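Local coordinates for protein putative thiosugar synthase (Amycolatopsis orientalis, PDB 4N6F) that probably transfers sulphur from a carrier protein to a sugar phosphate in 2-thiosugar biosynthesis, using a TIM barrel related to the thiazole synthase ThiG, at residues V28-Y33 with P37-V42; R88-A93 with V126-E131; T218-A223 with L228-M233. One frame throughout, in Å; residues are numbered along the deposited sequence.

Interactions 1 and 3 lie side by side where the first and last strands of the TIM barrel meet, and interaction 2 sits at the far side of the chain's centre from interaction 3. The centres of 1 and 3 are 11 Å apart, and they touch directly: Leu220 CD1 lies 3.7 Å from Val42 CG1 and also packs on Val28. Both reach fructose 6-phosphate, 28-33 bringing Glu31 to its O2 end and 218-223 bringing Thr218 to its phosphate. Interaction 2 is a contact between two outer helices away from the annotated sites; its centre is 26 Å from that of interaction 1 and 31 Å from that of interaction 3.

Interaction 1. Residues V28-Y33 with P37-V42; sequences VGIEQY and PLVRDV. With F6R (fructose -6-phosphate), chain F.
Val28 and Ile30, at the end of the first barrel strand and in the loop after it, lie against one side of the following helix, with CA atoms 7.9 Å apart at Val28 and Val42 and 6.8 Å apart at Ile30 and Val39. A type I turn from Ile30 to Tyr33 bends the loop back so that Tyr33 also meets the helix. At the inner end Val28 CG1, placed opposite its backbone N by a chi1 of -177°, presses on Val42 CG1 at 3.4 Å, a tight methyl pair. The chi1 of Val42, 148°, departs from a staggered value, which may reflect this tight fit. Val39 divides its two methyls: CG1 receives Ile30 CD1, the two side chains crossing at about a right angle, while CG2 lies 3.8 Å from Tyr33 CB. Leu38 CD2 comes in obliquely to the Tyr33 ring, 3.4 Å from its CD2, and Ile30 CA sits over the centre of one ring face. The phenol hydroxyl is taken up by a hydrogen bond with Asn217 OD1, which fixes the far end of the ring. On the outer side of the helix Arg40 NE and NH1 converge on Asp41 OD1 from the same face of the carboxylate, and Arg40 NH2 pairs with the calcium ligand Glu72. Glu31 points away from the helix, and its OE1 lies 2.7 Å from O2 of fructose 6-phosphate, while OE2 is hydrogen-bonded to the hydroxyls of Thr83 and Ser85. The chemistry is therefore divided: purely apolar contacts seat the loop on the first barrel helix, while Glu31, on the side away from that helix, is held at the sugar by Thr83 and Ser85.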
# COMPACT_ATOMS: atom_id res chain seq x y z
N VAL A 28 10.17 2.70 13.94
CA VAL A 28 11.17 3.54 13.30
C VAL A 28 12.53 3.30 13.93
O VAL A 28 12.71 3.50 15.13
CB VAL A 28 10.83 5.03 13.39
CG1 VAL A 28 11.87 5.85 12.64
CG2 VAL A 28 9.45 5.30 12.82
N GLY A 29 13.48 2.86 13.10
CA GLY A 29 14.82 2.54 13.56
C GLY A 29 15.62 3.82 13.60
O GLY A 29 16.34 4.15 12.66
N ILE A 30 15.47 4.54 14.71
CA ILE A 30 16.04 5.88 14.88
C ILE A 30 17.44 5.88 15.50
O ILE A 30 18.06 6.94 15.57
CB ILE A 30 15.17 6.76 15.81
CG1 ILE A 30 15.02 6.11 17.19
CG2 ILE A 30 13.81 7.04 15.19
CD1 ILE A 30 14.61 7.07 18.28
N GLU A 31 17.92 4.72 15.95
CA GLU A 31 19.06 4.70 16.88
C GLU A 31 20.32 5.42 16.37
O GLU A 31 21.12 5.88 17.18
CB GLU A 31 19.38 3.27 17.40
CG GLU A 31 19.70 2.20 16.36
CD GLU A 31 18.55 1.21 16.16
OE1 GLU A 31 17.50 1.63 15.64
OE2 GLU A 31 18.69 0.01 16.52
N GLN A 32 20.47 5.56 15.05
CA GLN A 32 21.61 6.27 14.46
C GLN A 32 21.36 7.76 14.18
O GLN A 32 22.28 8.49 13.85
CB GLN A 32 22.05 5.58 13.17
CG GLN A 32 22.58 4.18 13.39
CD GLN A 32 23.32 3.63 12.18
OE1 GLN A 32 22.86 3.77 11.04
NE2 GLN A 32 24.47 3.01 12.42
N TYR A 33 20.11 8.21 14.33
CA TYR A 33 19.74 9.60 14.07
C TYR A 33 20.30 10.47 15.20
O TYR A 33 20.12 10.14 16.37
CB TYR A 33 18.22 9.76 14.05
CG TYR A 33 17.41 8.99 13.01
CD1 TYR A 33 17.92 7.85 12.37
CD2 TYR A 33 16.11 9.38 12.71
CE1 TYR A 33 17.16 7.15 11.44
CE2 TYR A 33 15.34 8.69 11.79
CZ TYR A 33 15.87 7.57 11.15
OH TYR A 33 15.09 6.90 10.23
N PRO A 37 14.92 17.33 16.02
CA PRO A 37 13.79 17.63 15.13
C PRO A 37 13.36 16.46 14.24
O PRO A 37 12.17 16.19 14.12
CB PRO A 37 14.31 18.78 14.27
CG PRO A 37 15.23 19.52 15.19
CD PRO A 37 15.86 18.47 16.08
N LEU A 38 14.33 15.79 13.61
CA LEU A 38 14.05 14.65 12.75
C LEU A 38 13.36 13.51 13.52
O LEU A 38 12.37 12.95 13.05
CB LEU A 38 15.34 14.11 12.12
CG LEU A 38 15.21 12.82 11.28
CD1 LEU A 38 14.34 13.06 10.05
CD2 LEU A 38 16.56 12.26 10.88
N VAL A 39 13.91 13.16 14.67
CA VAL A 39 13.35 12.08 15.47
C VAL A 39 11.91 12.44 15.85
O VAL A 39 11.00 11.65 15.61
CB VAL A 39 14.19 11.80 16.73
CG1 VAL A 39 13.47 10.84 17.67
CG2 VAL A 39 15.54 11.21 16.35
N ARG A 40 11.73 13.63 16.39
CA ARG A 40 10.41 14.12 16.79
C ARG A 40 9.41 13.99 15.65
O ARG A 40 8.36 13.36 15.79
CB ARG A 40 10.51 15.57 17.25
CG ARG A 40 9.19 16.25 17.62
CD ARG A 40 9.36 17.76 17.59
NE ARG A 40 9.49 18.26 16.22
CZ ARG A 40 10.23 19.29 15.83
NH1 ARG A 40 10.26 19.63 14.55
NH2 ARG A 40 10.96 19.98 16.70
N ASP A 41 9.74 14.58 14.50
CA ASP A 41 8.79 14.67 13.40
C ASP A 41 8.44 13.30 12.84
O ASP A 41 7.30 13.03 12.50
CB ASP A 41 9.34 15.57 12.28
CG ASP A 41 9.41 17.04 12.68
OD1 ASP A 41 8.57 17.52 13.49
OD2 ASP A 41 10.32 17.73 12.17
N VAL A 42 9.45 12.45 12.75
CA VAL A 42 9.30 11.12 12.19
C VAL A 42 8.48 10.23 13.13
O VAL A 42 7.58 9.53 12.68
CB VAL A 42 10.68 10.52 11.85
CG1 VAL A 42 10.73 9.02 12.02
CG2 VAL A 42 11.10 10.91 10.44
C1 F6R F . 18.14 -2.36 13.93
C2 F6R F . 18.03 -1.10 13.12
C3 F6R F . 18.56 -0.98 11.72
C4 F6R F . 17.60 -1.70 10.78
C5 F6R F . 17.83 -1.30 9.31
C6 F6R F . 16.60 -1.55 8.47
O2 F6R F . 17.42 -0.13 13.59
O3 F6R F . 19.89 -1.49 11.55
O4 F6R F . 17.77 -3.12 10.90
O5 F6R F . 18.18 0.08 9.20
O6 F6R F . 16.93 -1.32 7.11
P F6R F . 16.55 0.02 6.33
O1P F6R F . 17.55 1.02 6.85
O2P F6R F . 15.13 0.36 6.69
O3P F6R F . 16.70 -0.42 4.90

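Interaction 2. Residues R88-A93 with V126-E131; sequences RTKESA and VEAARE
Lys90 reaches across to Glu127 and Ala128 between two neighbouring outer helices of the TIM barrel, 90-104 and 122-134, which are consecutive along the chain with strand 108-111 between them. The lysine chain leaves its helix with CG opposite the backbone N (chi1 161°), stays extended through CE, and bends only at the last torsion, chi4 -99°. This final turn brings NZ to Glu127 OE1, a salt bridge whose hydrogen bond is weak at 3.3 Å. Glu127, extended beyond CG, crosses the lysine at about a right angle, and its CB also meets the lysine chain. Beside this salt bridge, Lys90 CE lies 3.9 Å from Ala128 N, and the small Ala128 lets the lysine run close to the helix backbone. Glu131, one turn further on, adds a second acid 4.5 Å from NZ at its OE2, beyond salt-bridge range; its OE1 is held by Arg98. Thr89 caps the start of helix 90-104 by accepting a bond at OG1 from Ser92 N. The closest carbon pair between 88-93 and 126-131 is Lys90 CE against Glu127 CB, 3.6 Å.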
# COMPACT_ATOMS: atom_id res chain seq x y z
N ARG A 88 29.18 -5.16 17.11
CA ARG A 88 29.61 -5.84 15.88
C ARG A 88 29.82 -7.35 16.06
O ARG A 88 29.71 -8.11 15.09
CB ARG A 88 30.89 -5.19 15.35
CG ARG A 88 31.20 -5.52 13.89
CD ARG A 88 32.41 -4.75 13.37
NE ARG A 88 32.05 -3.44 12.84
CZ ARG A 88 31.67 -3.18 11.58
NH1 ARG A 88 31.59 -4.16 10.67
NH2 ARG A 88 31.36 -1.94 11.22
N THR A 89 30.12 -7.79 17.28
CA THR A 89 30.24 -9.22 17.58
C THR A 89 29.11 -9.65 18.50
O THR A 89 28.46 -8.83 19.14
CB THR A 89 31.57 -9.54 18.31
OG1 THR A 89 31.65 -8.77 19.52
CG2 THR A 89 32.77 -9.23 17.43
N LYS A 90 28.91 -10.97 18.56
CA LYS A 90 27.96 -11.58 19.50
C LYS A 90 28.26 -11.20 20.94
O LYS A 90 27.35 -10.83 21.70
CB LYS A 90 27.98 -13.10 19.34
CG LYS A 90 27.40 -13.86 20.52
CD LYS A 90 27.05 -15.30 20.16
CE LYS A 90 26.78 -16.12 21.41
NZ LYS A 90 27.94 -16.95 21.83
N GLU A 91 29.53 -11.31 21.33
CA GLU A 91 29.96 -10.98 22.70
C GLU A 91 29.56 -9.56 23.06
O GLU A 91 29.05 -9.29 24.15
CB GLU A 91 31.48 -11.14 22.84
N SER A 92 29.80 -8.64 22.13
CA SER A 92 29.51 -7.23 22.35
C SER A 92 28.00 -6.99 22.51
O SER A 92 27.57 -6.18 23.35
CB SER A 92 30.08 -6.39 21.21
OG SER A 92 29.81 -5.01 21.40
N ALA A 93 27.20 -7.72 21.72
CA ALA A 93 25.74 -7.66 21.82
C ALA A 93 25.25 -8.16 23.18
O ALA A 93 24.39 -7.53 23.80
CB ALA A 93 25.09 -8.46 20.69
N VAL A 126 20.74 -16.79 17.29
CA VAL A 126 20.11 -17.85 18.08
C VAL A 126 20.86 -18.11 19.38
O VAL A 126 20.25 -18.22 20.45
CB VAL A 126 20.03 -19.17 17.29
CG1 VAL A 126 19.64 -20.34 18.20
CG2 VAL A 126 19.03 -19.06 16.15
N GLU A 127 22.19 -18.23 19.29
CA GLU A 127 23.02 -18.42 20.49
C GLU A 127 22.84 -17.27 21.47
O GLU A 127 22.62 -17.48 22.66
CB GLU A 127 24.50 -18.53 20.12
CG GLU A 127 24.90 -19.79 19.38
CD GLU A 127 26.28 -19.69 18.75
OE1 GLU A 127 27.16 -19.00 19.33
OE2 GLU A 127 26.49 -20.28 17.66
N ALA A 128 22.93 -16.04 20.96
CA ALA A 128 22.74 -14.85 21.80
C ALA A 128 21.34 -14.84 22.42
O ALA A 128 21.17 -14.54 23.61
CB ALA A 128 22.97 -13.58 20.99
N ALA A 129 20.34 -15.21 21.63
CA ALA A 129 18.95 -15.21 22.11
C ALA A 129 18.77 -16.15 23.29
O ALA A 129 18.23 -15.76 24.33
CB ALA A 129 17.99 -15.56 20.99
N ARG A 130 19.24 -17.39 23.15
CA ARG A 130 19.14 -18.38 24.25
C ARG A 130 19.83 -17.91 25.52
O ARG A 130 19.30 -18.07 26.62
CB ARG A 130 19.74 -19.72 23.81
CG ARG A 130 18.85 -20.49 22.85
CD ARG A 130 19.57 -21.69 22.26
NE ARG A 130 18.68 -22.46 21.39
CZ ARG A 130 19.07 -23.30 20.43
NH1 ARG A 130 20.36 -23.50 20.17
NH2 ARG A 130 18.16 -23.94 19.71
N GLU A 131 21.00 -17.31 25.38
CA GLU A 131 21.73 -16.82 26.56
C GLU A 131 20.97 -15.68 27.24
O GLU A 131 20.85 -15.65 28.46
CB GLU A 131 23.13 -16.38 26.16
CG GLU A 131 24.12 -16.35 27.31
CD GLU A 131 25.54 -16.11 26.83
OE1 GLU A 131 26.17 -15.15 27.33
OE2 GLU A 131 26.01 -16.87 25.94

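Interaction 3. Residues T218-A223 with L228-M233; sequences TALVRA and LMAAAM. With F6R (fructose -6-phosphate), chain F.
A single methyl, Leu220 CD2, rests on the backbone of the opposing helix, 3.4 Å from Ala230 N and close to Ala230 CA. The short side chain of Ala230 allows this approach, its CB lying beside the same methyl. The CB of Leu220 points past the partner helix rather than at it. CG lies beside the backbone N (chi1 -56°) and CD1 prolongs the chain (chi2 -177°) toward interaction 1, while CD2 branches off to the 228-233 helix. Two methionines also border CD2: Met229 CG at 3.7 Å and Met233 SD at 3.8 Å. The methionines are shaped differently. Met233 runs out straight, so that its terminal CE ends 3.6 Å from Ala219 CB, whereas Met229 is bent at chi2 and chi3 and makes its contacts through CB and CG, the former against Ala223 CB and the latter beside Ala219 O. All the residues that touch are buried. The second subunit adds to the packing, with its Ser246 on Met229 and its Met249 on Thr218.

At its start, helix 218-221 grips the phosphate of fructose 6-phosphate. Thr218 OG1 donates to O1P at 2.6 Å, Thr218 N donates to the same oxygen at 3.2 Å, and a weak bond runs from that N to O2P. Gly196 N, just past the seventh strand, also bonds the ligand. A short extra helix after the eighth strand, its N-terminal end turned to a phosphate and its flank packed on the final barrel helix, is the phosphate-binding arrangement of many TIM-barrel enzymes.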
# COMPACT_ATOMS: atom_id res chain seq x y z
N THR A 218 15.94 3.73 6.60
CA THR A 218 16.51 4.41 5.46
C THR A 218 15.47 5.07 4.54
O THR A 218 15.72 6.11 4.03
CB THR A 218 17.39 3.46 4.62
OG1 THR A 218 18.47 3.03 5.40
CG2 THR A 218 17.93 4.14 3.43
N ALA A 219 14.33 4.46 4.33
CA ALA A 219 13.27 5.03 3.49
C ALA A 219 12.79 6.42 3.91
O ALA A 219 12.38 7.23 3.07
CB ALA A 219 12.08 4.09 3.44
N LEU A 220 12.80 6.67 5.22
CA LEU A 220 12.45 7.98 5.78
C LEU A 220 13.61 8.96 5.65
O LEU A 220 13.43 10.07 5.17
CB LEU A 220 12.06 7.84 7.26
CG LEU A 220 10.93 6.85 7.55
CD1 LEU A 220 10.59 6.84 9.03
CD2 LEU A 220 9.71 7.19 6.72
N VAL A 221 14.78 8.53 6.09
CA VAL A 221 15.99 9.36 6.05
C VAL A 221 16.30 9.86 4.65
O VAL A 221 16.74 10.99 4.49
CB VAL A 221 17.21 8.59 6.60
CG1 VAL A 221 18.52 9.33 6.34
CG2 VAL A 221 17.04 8.35 8.09
N ARG A 222 16.08 9.02 3.64
CA ARG A 222 16.47 9.35 2.27
C ARG A 222 15.35 9.84 1.38
O ARG A 222 15.56 10.05 0.20
CB ARG A 222 17.16 8.16 1.58
CG ARG A 222 18.42 7.67 2.29
CD ARG A 222 19.62 7.56 1.35
NE ARG A 222 19.80 6.23 0.75
CZ ARG A 222 20.65 5.28 1.18
NH1 ARG A 222 21.42 5.47 2.25
NH2 ARG A 222 20.72 4.12 0.54
N ALA A 223 14.15 10.02 1.93
CA ALA A 223 13.06 10.62 1.15
C ALA A 223 13.24 12.13 1.12
O ALA A 223 13.76 12.70 2.07
CB ALA A 223 11.70 10.26 1.74
N LEU A 228 6.40 13.32 5.23
CA LEU A 228 5.36 12.80 4.35
C LEU A 228 5.46 11.28 4.15
O LEU A 228 4.43 10.62 4.05
CB LEU A 228 5.42 13.47 2.97
CG LEU A 228 4.46 14.61 2.65
CD1 LEU A 228 4.43 15.66 3.75
CD2 LEU A 228 4.84 15.25 1.32
N MET A 229 6.68 10.76 4.06
CA MET A 229 6.87 9.32 3.87
C MET A 229 6.51 8.56 5.14
O MET A 229 5.89 7.51 5.07
CB MET A 229 8.31 8.98 3.45
CG MET A 229 8.55 7.49 3.23
SD MET A 229 7.49 6.76 1.97
CE MET A 229 8.43 7.08 0.48
N ALA A 230 6.90 9.10 6.29
CA ALA A 230 6.49 8.55 7.58
C ALA A 230 4.96 8.50 7.66
O ALA A 230 4.40 7.45 8.01
CB ALA A 230 7.06 9.36 8.72
N ALA A 231 4.30 9.60 7.29
CA ALA A 231 2.84 9.66 7.28
C ALA A 231 2.24 8.66 6.30
O ALA A 231 1.26 7.98 6.62
CB ALA A 231 2.34 11.07 6.96
N ALA A 232 2.83 8.59 5.12
CA ALA A 232 2.39 7.66 4.09
C ALA A 232 2.50 6.21 4.55
O ALA A 232 1.64 5.39 4.25
CB ALA A 232 3.20 7.86 2.83
N MET A 233 3.57 5.90 5.27
CA MET A 233 3.79 4.56 5.76
C MET A 233 2.81 4.15 6.87
O MET A 233 2.37 3.00 6.90
CB MET A 233 5.24 4.41 6.22
CG MET A 233 6.16 4.22 5.03
SD MET A 233 7.87 4.06 5.53
CE MET A 233 8.58 3.57 3.96
C1 F6R F . 18.14 -2.36 13.93
C2 F6R F . 18.03 -1.10 13.12
C3 F6R F . 18.56 -0.98 11.72
C4 F6R F . 17.60 -1.70 10.78
C5 F6R F . 17.83 -1.30 9.31
C6 F6R F . 16.60 -1.55 8.47
O2 F6R F . 17.42 -0.13 13.59
O3 F6R F . 19.89 -1.49 11.55
O4 F6R F . 17.77 -3.12 10.90
O5 F6R F . 18.18 0.08 9.20
O6 F6R F . 16.93 -1.32 7.11
P F6R F . 16.55 0.02 6.33
O1P F6R F . 17.55 1.02 6.85
O2P F6R F . 15.13 0.36 6.69
O3P F6R F . 16.70 -0.42 4.90